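Local structure of tyrosinase (Burkholderia thailandensis, 5ZRD) at residues G166-P172 and G184-T188; V176-Y180 and M312-F316; V237-Y241 and S275-I280; H281-F287 and A300-G305; Q436-S440 and I466-N471. The protein probably catalyses, at a pair of copper ions, the hydroxylation of monophenols to catechols and their further oxidation to quinones. One frame throughout, in Å; residues are numbered along the deposited sequence.

Contact 1: residues G166-P172 and G184-T188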
# COMPACT_ATOMS: atom_id res chain seq x y z
N GLY A 166 -16.10 11.98 -8.30
CA GLY A 166 -15.86 13.32 -8.88
C GLY A 166 -14.97 14.14 -7.96
O GLY A 166 -15.07 13.99 -6.74
N ASN A 167 -14.08 15.01 -8.46
CA ASN A 167 -13.32 15.81 -7.49
C ASN A 167 -12.99 17.18 -8.09
O ASN A 167 -13.28 17.44 -9.27
CB ASN A 167 -12.08 15.03 -7.04
CG ASN A 167 -11.16 14.84 -8.21
OD1 ASN A 167 -10.95 15.80 -8.92
ND2 ASN A 167 -10.70 13.63 -8.47
N ILE A 168 -12.35 18.04 -7.30
CA ILE A 168 -12.24 19.44 -7.66
C ILE A 168 -11.14 19.62 -8.71
O ILE A 168 -11.05 20.69 -9.34
CB ILE A 168 -12.05 20.37 -6.44
CG1 ILE A 168 -10.80 20.03 -5.63
CG2 ILE A 168 -13.30 20.39 -5.56
CD1 ILE A 168 -10.54 20.98 -4.52
N TYR A 169 -10.35 18.57 -8.96
CA TYR A 169 -9.47 18.60 -10.12
C TYR A 169 -10.28 18.63 -11.42
O TYR A 169 -9.79 19.14 -12.42
CB TYR A 169 -8.56 17.38 -10.22
CG TYR A 169 -7.62 17.16 -9.07
CD1 TYR A 169 -7.27 18.19 -8.22
CD2 TYR A 169 -7.05 15.91 -8.86
CE1 TYR A 169 -6.40 17.98 -7.15
CE2 TYR A 169 -6.18 15.69 -7.80
CZ TYR A 169 -5.84 16.73 -6.95
OH TYR A 169 -5.01 16.54 -5.88
N GLU A 170 -11.50 18.08 -11.41
CA GLU A 170 -12.19 17.67 -12.66
C GLU A 170 -12.98 18.84 -13.22
O GLU A 170 -13.54 19.65 -12.45
CB GLU A 170 -13.08 16.45 -12.40
CG GLU A 170 -12.26 15.24 -12.00
CD GLU A 170 -13.03 13.95 -12.01
OE1 GLU A 170 -12.45 12.91 -12.37
OE2 GLU A 170 -14.19 14.01 -11.62
N LYS A 171 -12.98 18.90 -14.56
CA LYS A 171 -13.66 19.94 -15.29
C LYS A 171 -14.20 19.36 -16.59
O LYS A 171 -13.45 18.70 -17.32
CB LYS A 171 -12.68 21.11 -15.48
CG LYS A 171 -12.75 22.14 -14.37
CD LYS A 171 -11.49 22.86 -14.00
CE LYS A 171 -11.54 24.33 -14.31
NZ LYS A 171 -11.11 25.19 -13.18
N PRO A 172 -15.50 19.60 -16.87
CA PRO A 172 -16.13 18.93 -18.01
C PRO A 172 -15.67 19.46 -19.38
O PRO A 172 -15.18 20.60 -19.50
CB PRO A 172 -17.62 19.29 -17.90
CG PRO A 172 -17.61 20.68 -17.31
CD PRO A 172 -16.47 20.58 -16.31
N GLY A 184 -14.25 29.23 -11.42
CA GLY A 184 -14.48 28.04 -12.26
C GLY A 184 -14.11 26.73 -11.60
O GLY A 184 -13.70 25.82 -12.27
N LEU A 185 -14.31 26.59 -10.31
CA LEU A 185 -14.08 25.30 -9.65
C LEU A 185 -15.42 24.55 -9.61
O LEU A 185 -16.36 25.04 -9.02
CB LEU A 185 -13.50 25.57 -8.25
CG LEU A 185 -12.82 24.39 -7.57
CD1 LEU A 185 -11.44 24.09 -8.18
CD2 LEU A 185 -12.70 24.67 -6.07
N VAL A 186 -15.53 23.40 -10.27
CA VAL A 186 -16.84 22.83 -10.63
C VAL A 186 -16.91 21.29 -10.45
O VAL A 186 -17.92 20.67 -10.83
CB VAL A 186 -17.22 23.23 -12.06
CG1 VAL A 186 -17.46 24.71 -12.17
CG2 VAL A 186 -16.20 22.81 -13.11
N GLY A 187 -15.89 20.64 -9.89
CA GLY A 187 -15.81 19.19 -10.00
C GLY A 187 -16.57 18.44 -8.91
O GLY A 187 -16.70 17.25 -8.99
N THR A 188 -17.00 19.13 -7.85
CA THR A 188 -17.91 18.56 -6.90
C THR A 188 -19.21 19.38 -6.88
O THR A 188 -19.25 20.53 -7.34
CB THR A 188 -17.35 18.51 -5.47
OG1 THR A 188 -17.22 19.87 -5.06
CG2 THR A 188 -16.02 17.80 -5.36
O HOH W 1 -13.11 21.69 -10.66
O HOH W 2 -16.29 15.74 -11.38
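Ile168 and Gly187 meet where a type I beta turn, running from Asn167 to Glu170, folds against the loop that leads into helix 189-200. The pairing is a worked example of a glycine receiving a turn whose carbonyl oxygens face it. Gly187 CA makes a CA-H...O contact with Asn167 O at 3.2 Å, and Glu170 O approaches the same Gly187 CA to 3.4 Å; with no side chain at this position the two backbones can close in. Ile168 holds CG1 between its backbone N and carbonyl carbon (chi1 59°), which turns CG2 toward Thr188. There the two methyls Ile168 CG2 and Thr188 CG2 lie side by side at 3.8 Å, while the Thr188 hydroxyl caps Ala191 N in the following helix. Leu185 contributes its CD1 branch, 3.6 Å from Ile168 O, and the same side chain also rests on Trp470. Water 1 stitches the backbones together: it accepts from Val186 N and donates to Ile168 O and to Glu170 O. Gly166 and Asn167 pair in an antiparallel ladder with a strand of the second subunit, so the turn stands beside the subunit interface. Lys171 passes its aliphatic part across Val186, with CG 3.7 Å from Val186 CG2. The end of the same chain is held by a charge, Asp303, and by a carbonyl: Lys171 NZ donates to Gly184 O over 2.8 Å, from 48° above the carbonyl plane.

Contact 2: residues V176-Y180 and M312-F316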
# COMPACT_ATOMS: atom_id res chain seq x y z
N VAL A 176 -15.05 26.66 -19.87
CA VAL A 176 -14.30 27.82 -20.40
C VAL A 176 -13.50 28.45 -19.24
O VAL A 176 -13.98 28.61 -18.11
CB VAL A 176 -15.23 28.82 -21.13
CG1 VAL A 176 -16.52 29.07 -20.38
CG2 VAL A 176 -14.59 30.15 -21.46
N THR A 177 -12.25 28.83 -19.53
CA THR A 177 -11.39 29.30 -18.47
C THR A 177 -11.95 30.63 -18.02
O THR A 177 -12.52 31.33 -18.88
CB THR A 177 -9.92 29.38 -18.90
OG1 THR A 177 -9.80 30.23 -20.03
CG2 THR A 177 -9.33 28.04 -19.25
N VAL A 178 -11.77 30.95 -16.72
CA VAL A 178 -12.17 32.25 -16.21
C VAL A 178 -11.05 32.88 -15.39
O VAL A 178 -10.25 32.22 -14.81
CB VAL A 178 -13.45 32.15 -15.35
CG1 VAL A 178 -14.58 31.57 -16.17
CG2 VAL A 178 -13.25 31.34 -14.06
N ARG A 179 -11.13 34.20 -15.34
CA ARG A 179 -10.29 35.08 -14.58
C ARG A 179 -11.15 35.80 -13.55
O ARG A 179 -12.39 35.75 -13.61
CB ARG A 179 -9.66 36.10 -15.54
CG ARG A 179 -8.67 35.49 -16.52
CD ARG A 179 -8.43 36.38 -17.73
NE ARG A 179 -7.62 35.69 -18.74
CZ ARG A 179 -7.46 36.14 -19.96
NH1 ARG A 179 -7.86 37.37 -20.24
NH2 ARG A 179 -6.93 35.38 -20.91
N TYR A 180 -10.49 36.39 -12.57
CA TYR A 180 -11.12 37.31 -11.66
C TYR A 180 -12.05 38.21 -12.48
O TYR A 180 -11.63 38.70 -13.50
CB TYR A 180 -10.03 38.11 -10.97
CG TYR A 180 -10.46 39.22 -10.04
CD1 TYR A 180 -10.71 40.50 -10.52
CD2 TYR A 180 -10.53 39.01 -8.68
CE1 TYR A 180 -11.10 41.53 -9.68
CE2 TYR A 180 -10.90 40.03 -7.81
CZ TYR A 180 -11.18 41.29 -8.32
OH TYR A 180 -11.46 42.31 -7.45
N MET A 312 -4.17 26.41 -18.81
CA MET A 312 -5.23 26.35 -19.84
C MET A 312 -5.70 27.76 -20.16
O MET A 312 -6.43 27.93 -21.10
CB MET A 312 -6.45 25.54 -19.38
CG MET A 312 -6.17 24.08 -19.14
SD MET A 312 -5.56 23.25 -20.62
CE MET A 312 -5.23 21.60 -20.01
N ASP A 313 -5.30 28.76 -19.40
CA ASP A 313 -5.65 30.14 -19.75
C ASP A 313 -4.55 30.75 -20.62
O ASP A 313 -3.44 30.90 -20.15
CB ASP A 313 -5.83 30.97 -18.51
CG ASP A 313 -6.31 32.37 -18.80
OD1 ASP A 313 -6.03 32.93 -19.92
OD2 ASP A 313 -7.00 32.89 -17.89
N PRO A 314 -4.86 31.15 -21.85
CA PRO A 314 -3.85 31.72 -22.78
C PRO A 314 -2.97 32.81 -22.16
O PRO A 314 -1.79 32.93 -22.59
CB PRO A 314 -4.67 32.30 -23.94
CG PRO A 314 -5.91 31.43 -23.98
CD PRO A 314 -6.18 31.12 -22.52
N ILE A 315 -3.50 33.56 -21.16
CA ILE A 315 -2.76 34.66 -20.55
C ILE A 315 -1.57 34.09 -19.79
O ILE A 315 -0.60 34.81 -19.54
CB ILE A 315 -3.63 35.54 -19.62
CG1 ILE A 315 -3.00 36.92 -19.41
CG2 ILE A 315 -3.88 34.92 -18.27
CD1 ILE A 315 -3.99 37.95 -18.90
N PHE A 316 -1.68 32.84 -19.35
CA PHE A 316 -0.52 32.19 -18.73
C PHE A 316 0.76 32.44 -19.53
O PHE A 316 1.78 32.74 -18.97
CB PHE A 316 -0.73 30.70 -18.59
CG PHE A 316 0.43 29.97 -17.95
CD1 PHE A 316 1.51 29.57 -18.72
CD2 PHE A 316 0.41 29.67 -16.60
CE1 PHE A 316 2.56 28.90 -18.12
CE2 PHE A 316 1.47 29.00 -16.00
CZ PHE A 316 2.54 28.63 -16.77
O HOH W 3 -9.78 32.67 -19.18
O HOH W 4 -7.62 32.26 -15.16
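Arg179 and Asp313 form a two-pronged salt bridge in which the arginine presents its side, NE and NH2, to both carboxylate oxygens. Arg179 NH2 reaches Asp313 OD1 at 2.8 Å, and Arg179 NE reaches Asp313 OD2 at 3.0 Å. Each oxygen uses its syn lone pair, and the two flat groups lie within 11° of coplanarity, so the pair fixes the rotation of both. Two more guanidinium bonds go to carbonyls, NH1 to Leu133 O and NH2 to Leu149 O.

Further hydrogen bonds converge on the same carboxylate. Ile315 N donates to Asp313 OD1 at 2.9 Å, from above the carboxylate plane, and water 4 links Asp313 OD2 to Val178 O. A second water joins the Thr177 hydroxyl to OD2, though its bond to the acid is weak; that hydroxyl is also bonded to Phe152 N. Such a concentration of donors would be expected to favour the charged form of Asp313.

Van der Waals contacts complete the join. Ile315 lies over one face of the guanidinium, its CB 3.5 Å from Arg179 NH2, and Thr177 CG2 comes within 3.4 Å of Met312 O. The arrangement is an aspartate capping bond in the turn that leads into helix 315-334, tied by arginine to a loop distant in sequence; this helix carries Phe316 of the oxygen pocket and the copper ligand His320.

Contact 3: residues V237-Y241 and S275-I280. With CU (copper (II) ion), chain K.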
# COMPACT_ATOMS: atom_id res chain seq x y z
N VAL A 237 3.58 44.89 -6.75
CA VAL A 237 4.24 43.94 -7.61
C VAL A 237 5.31 44.66 -8.43
O VAL A 237 6.30 44.05 -8.77
CB VAL A 237 3.25 43.21 -8.54
CG1 VAL A 237 3.99 42.21 -9.42
CG2 VAL A 237 2.15 42.55 -7.72
N TYR A 238 5.12 45.94 -8.71
CA TYR A 238 6.12 46.67 -9.45
C TYR A 238 7.46 46.67 -8.70
O TYR A 238 8.54 46.26 -9.25
CB TYR A 238 5.63 48.09 -9.74
CG TYR A 238 6.63 48.97 -10.45
CD1 TYR A 238 7.61 49.66 -9.76
CD2 TYR A 238 6.59 49.10 -11.83
CE1 TYR A 238 8.53 50.47 -10.43
CE2 TYR A 238 7.50 49.90 -12.51
CZ TYR A 238 8.47 50.59 -11.81
OH TYR A 238 9.35 51.38 -12.49
N ALA A 239 7.38 47.12 -7.45
CA ALA A 239 8.55 47.09 -6.55
C ALA A 239 9.13 45.68 -6.45
O ALA A 239 10.34 45.54 -6.35
CB ALA A 239 8.16 47.58 -5.17
N LYS A 240 8.28 44.65 -6.34
CA LYS A 240 8.79 43.31 -6.13
C LYS A 240 9.58 42.84 -7.37
O LYS A 240 10.60 42.19 -7.25
CB LYS A 240 7.64 42.37 -5.79
CG LYS A 240 7.20 42.35 -4.33
CD LYS A 240 6.66 40.98 -3.94
CE LYS A 240 6.18 40.87 -2.50
NZ LYS A 240 7.29 40.51 -1.58
N TYR A 241 9.13 43.19 -8.58
CA TYR A 241 9.85 42.85 -9.82
C TYR A 241 11.18 43.59 -9.90
O TYR A 241 12.20 43.00 -10.26
CB TYR A 241 8.98 43.15 -11.03
CG TYR A 241 8.16 42.02 -11.60
CD1 TYR A 241 8.71 40.77 -11.83
CD2 TYR A 241 6.86 42.24 -12.04
CE1 TYR A 241 7.96 39.74 -12.38
CE2 TYR A 241 6.11 41.23 -12.62
CZ TYR A 241 6.67 39.97 -12.80
OH TYR A 241 5.96 38.96 -13.40
N SER A 275 8.35 35.27 -6.95
CA SER A 275 7.48 35.95 -5.98
C SER A 275 6.49 36.88 -6.70
O SER A 275 5.30 36.68 -6.62
CB SER A 275 8.31 36.64 -4.92
OG SER A 275 7.51 37.13 -3.85
N PRO A 276 6.98 37.90 -7.40
CA PRO A 276 6.09 38.76 -8.14
C PRO A 276 5.27 38.00 -9.18
O PRO A 276 4.11 38.37 -9.46
CB PRO A 276 7.01 39.78 -8.84
CG PRO A 276 8.39 39.18 -8.70
CD PRO A 276 8.31 38.47 -7.37
N HIS A 277 5.88 36.95 -9.72
CA HIS A 277 5.19 35.98 -10.60
C HIS A 277 3.94 35.42 -9.91
O HIS A 277 2.85 35.50 -10.46
CB HIS A 277 6.14 34.87 -11.06
CG HIS A 277 5.48 33.55 -11.28
ND1 HIS A 277 5.26 32.67 -10.24
CD2 HIS A 277 5.03 32.94 -12.39
CE1 HIS A 277 4.69 31.56 -10.70
NE2 HIS A 277 4.55 31.69 -12.01
N ASN A 278 4.14 34.86 -8.73
CA ASN A 278 3.06 34.40 -7.88
C ASN A 278 1.97 35.47 -7.76
O ASN A 278 0.77 35.16 -7.93
CB ASN A 278 3.58 33.96 -6.51
CG ASN A 278 4.31 32.65 -6.55
OD1 ASN A 278 4.49 32.05 -7.62
ND2 ASN A 278 4.76 32.19 -5.39
N ASP A 279 2.35 36.73 -7.53
CA ASP A 279 1.36 37.81 -7.37
C ASP A 279 0.43 37.93 -8.57
O ASP A 279 -0.78 38.11 -8.40
CB ASP A 279 2.05 39.17 -7.14
CG ASP A 279 2.89 39.21 -5.84
OD1 ASP A 279 2.67 38.40 -4.90
OD2 ASP A 279 3.78 40.08 -5.78
N ILE A 280 0.99 37.82 -9.78
CA ILE A 280 0.25 38.11 -10.98
C ILE A 280 -0.76 36.97 -11.16
O ILE A 280 -1.88 37.20 -11.53
CB ILE A 280 1.18 38.31 -12.21
CG1 ILE A 280 1.98 39.62 -12.16
CG2 ILE A 280 0.42 38.21 -13.51
CD1 ILE A 280 1.14 40.90 -12.06
CU CU K . 3.31 31.02 -13.61
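Tyr241 and Pro276 make the tight part of this helix pair, in which the short segments run nearly antiparallel (153°) with their axes 9.1 Å apart. Pro276 CB sits over the centre of the tyrosine ring, a CH-pi contact of 3.6 Å from that carbon to the Tyr241 ring centroid. The neighbouring Pro276 CG touches the ring at Tyr241 CD1, 3.5 Å away. Beyond it the phenol oxygen is hydrogen-bonded to Glu119 OE2, which ties down the far end of the ring. Val237 fills the adjoining groove with two branches. Its CG1, anti to the backbone N (chi1 -179°), meets Pro276 and the Ile280 CD1 methyl, whereas Val237 CG2 presses on Asp279 CB at 3.4 Å.

On the opposite flank of Pro276 the contact is looser and partly open to solvent. Lys240 crosses Asp279 at about a right angle, bringing its CD to 3.5 Å from Asp279 OD2, yet Lys240 NZ remains 5.5 Å from Asp279 OD2. The carboxylate is instead engaged by Ser465 and His463. Ser275 also lies on this side, its hydroxyl hydrogen-bonded to a citrate that probably came from the crystallisation liquor.

No hydrogen bond joins the two segments. Facing away from helix 237-244, His277 binds copper through NE2 at 2.1 Å, and Glu274 O accepts from its ND1: the packing backs one helix of the coupled binuclear copper site typical of tyrosinases.

Contact 4: residues H281-F287 and A300-G305. With CU (copper (II) ion), chain K.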
# COMPACT_ATOMS: atom_id res chain seq x y z
N HIS A 281 -0.34 35.74 -10.93
CA HIS A 281 -1.25 34.64 -10.91
C HIS A 281 -2.40 34.91 -9.94
O HIS A 281 -3.52 34.61 -10.26
CB HIS A 281 -0.51 33.38 -10.47
CG HIS A 281 0.17 32.64 -11.57
ND1 HIS A 281 -0.40 31.54 -12.17
CD2 HIS A 281 1.40 32.79 -12.11
CE1 HIS A 281 0.46 31.04 -13.04
NE2 HIS A 281 1.56 31.82 -13.06
N LEU A 282 -2.15 35.37 -8.72
CA LEU A 282 -3.24 35.49 -7.78
C LEU A 282 -4.16 36.66 -8.18
O LEU A 282 -5.36 36.58 -8.02
CB LEU A 282 -2.70 35.68 -6.36
CG LEU A 282 -1.87 34.54 -5.78
CD1 LEU A 282 -1.91 34.55 -4.26
CD2 LEU A 282 -2.31 33.17 -6.30
N ALA A 283 -3.61 37.76 -8.67
CA ALA A 283 -4.42 38.90 -9.06
C ALA A 283 -5.36 38.52 -10.22
O ALA A 283 -6.59 38.68 -10.16
CB ALA A 283 -3.53 40.05 -9.44
N VAL A 284 -4.76 37.99 -11.28
CA VAL A 284 -5.51 37.56 -12.44
C VAL A 284 -6.43 36.38 -12.09
O VAL A 284 -7.50 36.23 -12.68
CB VAL A 284 -4.55 37.19 -13.57
CG1 VAL A 284 -5.27 36.46 -14.68
CG2 VAL A 284 -3.83 38.42 -14.11
N GLY A 285 -6.02 35.52 -11.17
CA GLY A 285 -6.73 34.23 -10.90
C GLY A 285 -7.66 34.25 -9.68
O GLY A 285 -8.13 33.16 -9.27
N GLY A 286 -7.91 35.41 -9.05
CA GLY A 286 -9.10 35.58 -8.19
C GLY A 286 -8.90 36.28 -6.85
O GLY A 286 -9.88 36.41 -6.08
N PHE A 287 -7.69 36.75 -6.51
CA PHE A 287 -7.47 37.46 -5.24
C PHE A 287 -7.49 38.99 -5.44
O PHE A 287 -6.68 39.58 -6.22
CB PHE A 287 -6.13 37.04 -4.64
CG PHE A 287 -6.10 35.61 -4.20
CD1 PHE A 287 -5.99 34.59 -5.13
CD2 PHE A 287 -6.19 35.27 -2.86
CE1 PHE A 287 -5.98 33.27 -4.74
CE2 PHE A 287 -6.14 33.94 -2.47
CZ PHE A 287 -6.05 32.95 -3.41
N ALA A 300 -13.33 33.90 -5.89
CA ALA A 300 -13.10 33.84 -7.35
C ALA A 300 -12.02 32.79 -7.69
O ALA A 300 -10.83 33.06 -7.73
CB ALA A 300 -12.74 35.20 -7.88
N ASN A 301 -12.46 31.58 -7.94
CA ASN A 301 -11.53 30.46 -8.12
C ASN A 301 -11.17 30.33 -9.62
O ASN A 301 -11.49 29.33 -10.30
CB ASN A 301 -12.11 29.16 -7.58
CG ASN A 301 -12.18 29.09 -6.07
OD1 ASN A 301 -11.32 29.63 -5.36
ND2 ASN A 301 -13.13 28.33 -5.58
N GLY A 302 -10.49 31.34 -10.11
CA GLY A 302 -10.09 31.40 -11.51
C GLY A 302 -8.95 30.45 -11.83
O GLY A 302 -8.22 30.02 -10.96
N ASP A 303 -8.81 30.11 -13.09
CA ASP A 303 -7.86 29.07 -13.43
C ASP A 303 -6.43 29.47 -13.09
O ASP A 303 -5.69 28.65 -12.56
CB ASP A 303 -8.03 28.63 -14.89
CG ASP A 303 -9.33 27.91 -15.12
OD1 ASP A 303 -10.32 28.63 -15.38
OD2 ASP A 303 -9.37 26.65 -15.03
N MET A 304 -6.07 30.73 -13.31
CA MET A 304 -4.71 31.25 -13.08
C MET A 304 -4.33 31.25 -11.58
O MET A 304 -3.17 31.40 -11.26
CB MET A 304 -4.60 32.68 -13.62
CG MET A 304 -4.27 32.76 -15.10
SD MET A 304 -2.59 32.24 -15.51
CE MET A 304 -1.63 33.56 -14.78
N GLY A 305 -5.29 31.08 -10.67
CA GLY A 305 -5.07 31.29 -9.24
C GLY A 305 -4.37 30.16 -8.53
O GLY A 305 -3.96 30.35 -7.41
CU CU K . 3.31 31.02 -13.61
O HOH W 5 -12.39 36.51 -5.02
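His281 and Met304 meet beside the copper site, just ahead of a Schellman motif with Gly286 at the C-terminal end of helix 274-285. The imidazole is satisfied at both nitrogens: NE2 binds copper at 2.0 Å, while ND1 donates to Met304 O at 2.9 Å. Met304 O lies close to the ring plane and the bond is fairly straight (151°), so a backbone group of the 300-305 loop helps to set the rotation of a metal ligand. At the helix end Phe287 N donates to Leu282 O, and the positive phi of Gly286 turns the chain toward Ala300. Here Gly286 CA makes a CA-H...O contact with Ala300 O at 3.1 Å, and water 5 bridges Gly286 O and Ala300 N. Gly285 O and Ala300 O are two acceptors only 3.1 Å apart; Arg510 reconciles them by donating to both, and Gly302 N adds a weak bond to each. Apolar packing comes from Val284, whose CG1 is 3.9 Å from Met304 CG. The methionine chain bends at chi2 (-70°) and chi3, which lays its methyl over the imidazole face: Met304 CE stands 3.7 Å from the His281 ring centroid.

Contact 5: residues Q436-S440 and I466-N471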
# COMPACT_ATOMS: atom_id res chain seq x y z
N GLN A 436 -2.78 23.24 6.92
CA GLN A 436 -3.58 22.13 6.33
C GLN A 436 -4.53 22.70 5.26
O GLN A 436 -5.75 22.59 5.39
CB GLN A 436 -4.34 21.38 7.42
CG GLN A 436 -3.80 19.98 7.67
CD GLN A 436 -3.95 19.55 9.11
OE1 GLN A 436 -4.63 18.57 9.42
NE2 GLN A 436 -3.29 20.28 10.00
N ILE A 437 -3.94 23.19 4.16
CA ILE A 437 -4.54 24.26 3.36
C ILE A 437 -4.89 23.77 1.93
O ILE A 437 -4.20 22.97 1.29
CB ILE A 437 -3.59 25.48 3.37
CG1 ILE A 437 -4.18 26.69 2.63
CG2 ILE A 437 -2.21 25.11 2.85
CD1 ILE A 437 -5.26 27.44 3.40
N GLN A 438 -6.00 24.32 1.45
CA GLN A 438 -6.59 24.07 0.17
C GLN A 438 -6.37 25.33 -0.70
O GLN A 438 -6.92 26.40 -0.40
CB GLN A 438 -8.07 23.75 0.47
CG GLN A 438 -8.89 23.04 -0.61
CD GLN A 438 -8.26 21.80 -1.18
OE1 GLN A 438 -7.31 21.88 -1.96
NE2 GLN A 438 -8.81 20.65 -0.84
N GLY A 439 -5.52 25.26 -1.72
CA GLY A 439 -5.41 26.36 -2.67
C GLY A 439 -4.42 27.46 -2.26
O GLY A 439 -3.82 27.42 -1.20
N SER A 440 -4.31 28.47 -3.11
CA SER A 440 -3.35 29.57 -2.94
C SER A 440 -3.79 30.48 -1.80
O SER A 440 -4.97 30.42 -1.39
CB SER A 440 -3.22 30.36 -4.23
OG SER A 440 -2.78 29.52 -5.31
N ILE A 466 1.50 32.98 -1.80
CA ILE A 466 1.81 31.55 -1.93
C ILE A 466 0.90 30.96 -3.02
O ILE A 466 -0.30 30.66 -2.82
CB ILE A 466 1.66 30.81 -0.59
CG1 ILE A 466 2.54 31.38 0.53
CG2 ILE A 466 1.99 29.33 -0.77
CD1 ILE A 466 2.03 32.66 1.13
N LEU A 467 1.47 30.86 -4.21
CA LEU A 467 0.79 30.18 -5.31
C LEU A 467 0.87 28.70 -5.04
O LEU A 467 1.97 28.17 -4.95
CB LEU A 467 1.51 30.48 -6.62
CG LEU A 467 0.97 29.82 -7.87
CD1 LEU A 467 -0.46 30.25 -8.14
CD2 LEU A 467 1.86 30.16 -9.06
N SER A 468 -0.28 28.09 -4.85
CA SER A 468 -0.27 26.69 -4.50
C SER A 468 -1.21 25.94 -5.45
O SER A 468 -1.30 26.27 -6.63
CB SER A 468 -0.59 26.52 -3.05
OG SER A 468 -0.48 25.15 -2.67
N ARG A 469 -1.95 24.98 -4.93
CA ARG A 469 -2.63 24.00 -5.76
C ARG A 469 -3.93 23.58 -5.05
O ARG A 469 -3.99 23.64 -3.80
CB ARG A 469 -1.70 22.80 -5.91
CG ARG A 469 -1.29 22.23 -4.56
CD ARG A 469 -0.60 20.89 -4.61
NE ARG A 469 -1.58 19.94 -5.08
CZ ARG A 469 -1.32 18.68 -5.37
NH1 ARG A 469 -2.31 17.89 -5.78
NH2 ARG A 469 -0.09 18.21 -5.22
N TRP A 470 -4.95 23.17 -5.79
CA TRP A 470 -6.05 22.46 -5.16
C TRP A 470 -5.57 21.05 -4.81
O TRP A 470 -4.83 20.49 -5.60
CB TRP A 470 -7.24 22.38 -6.11
CG TRP A 470 -7.76 23.71 -6.53
CD1 TRP A 470 -7.73 24.24 -7.78
CD2 TRP A 470 -8.37 24.70 -5.68
NE1 TRP A 470 -8.30 25.48 -7.78
CE2 TRP A 470 -8.71 25.79 -6.50
CE3 TRP A 470 -8.69 24.74 -4.32
CZ2 TRP A 470 -9.35 26.93 -6.01
CZ3 TRP A 470 -9.34 25.85 -3.83
CH2 TRP A 470 -9.68 26.93 -4.67
N ASN A 471 -6.04 20.50 -3.70
CA ASN A 471 -5.70 19.14 -3.26
C ASN A 471 -6.93 18.26 -3.05
O ASN A 471 -7.90 18.67 -2.40
CB ASN A 471 -5.02 19.11 -1.90
CG ASN A 471 -3.53 19.24 -2.02
OD1 ASN A 471 -2.97 20.21 -1.51
ND2 ASN A 471 -2.90 18.28 -2.67
O HOH W 6 -2.35 25.21 -0.59
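Gln438 pairs its side-chain amide with the backbone of Asn471 through two short hydrogen bonds. Gln438 OE1 accepts from Asn471 N at 2.6 Å, and Gln438 NE2 donates to Asn471 O at 2.7 Å, each acceptor using a lone pair in its carbonyl plane. A bend at chi2 (50°) directs the amide to this site, where it engages both polar groups of one residue much as a neighbouring strand might. Ser468 N donates almost straight (175°) to Ser440 OG over 2.9 Å, and the same hydroxyl bonds onward to Gly305 O. Between these anchors lies a weak bond from Gly439 N to Arg469 O. Water 6 adds another link, donating to Gly439 O and hydrogen-bonding to Ser468 OG.

Packing surrounds these hydrogen bonds. Gly439 CA comes within 4.0 Å of Trp470 CE3, an approach suited to a residue without a side chain, and the glutamine oxygen lies at the indole edge. Leu467, part of the oxygen pocket, brings CD1 to 3.7 Å from Ser440 OG. The chemistry suggests that side-chain bonds largely replace regular strand pairing beyond strands 441-450 and 456-466, and probably help to hold the loop that carries Leu467.

Overall arrangement
Contacts 3 and 4 share helix 274-285 and one copper ion, but the first is helix packing without a hydrogen bond, the second a helix end met by a polar loop. Contacts 2, 3 and 4 are largely buried. Contact 1 is buried too, though farther from the chain centre, and it shares with the partly buried contact 5 an approach to the second subunit; both combine side-chain bonds to backbone groups with a bridging water. Asp303 ties contact 4 to contact 1 through Lys171 and to contact 2 through Val178 N, while Ser440 joins contact 5 to contact 4. Charge dominates contact 2, and Leu467 brings contact 5 to the pocket.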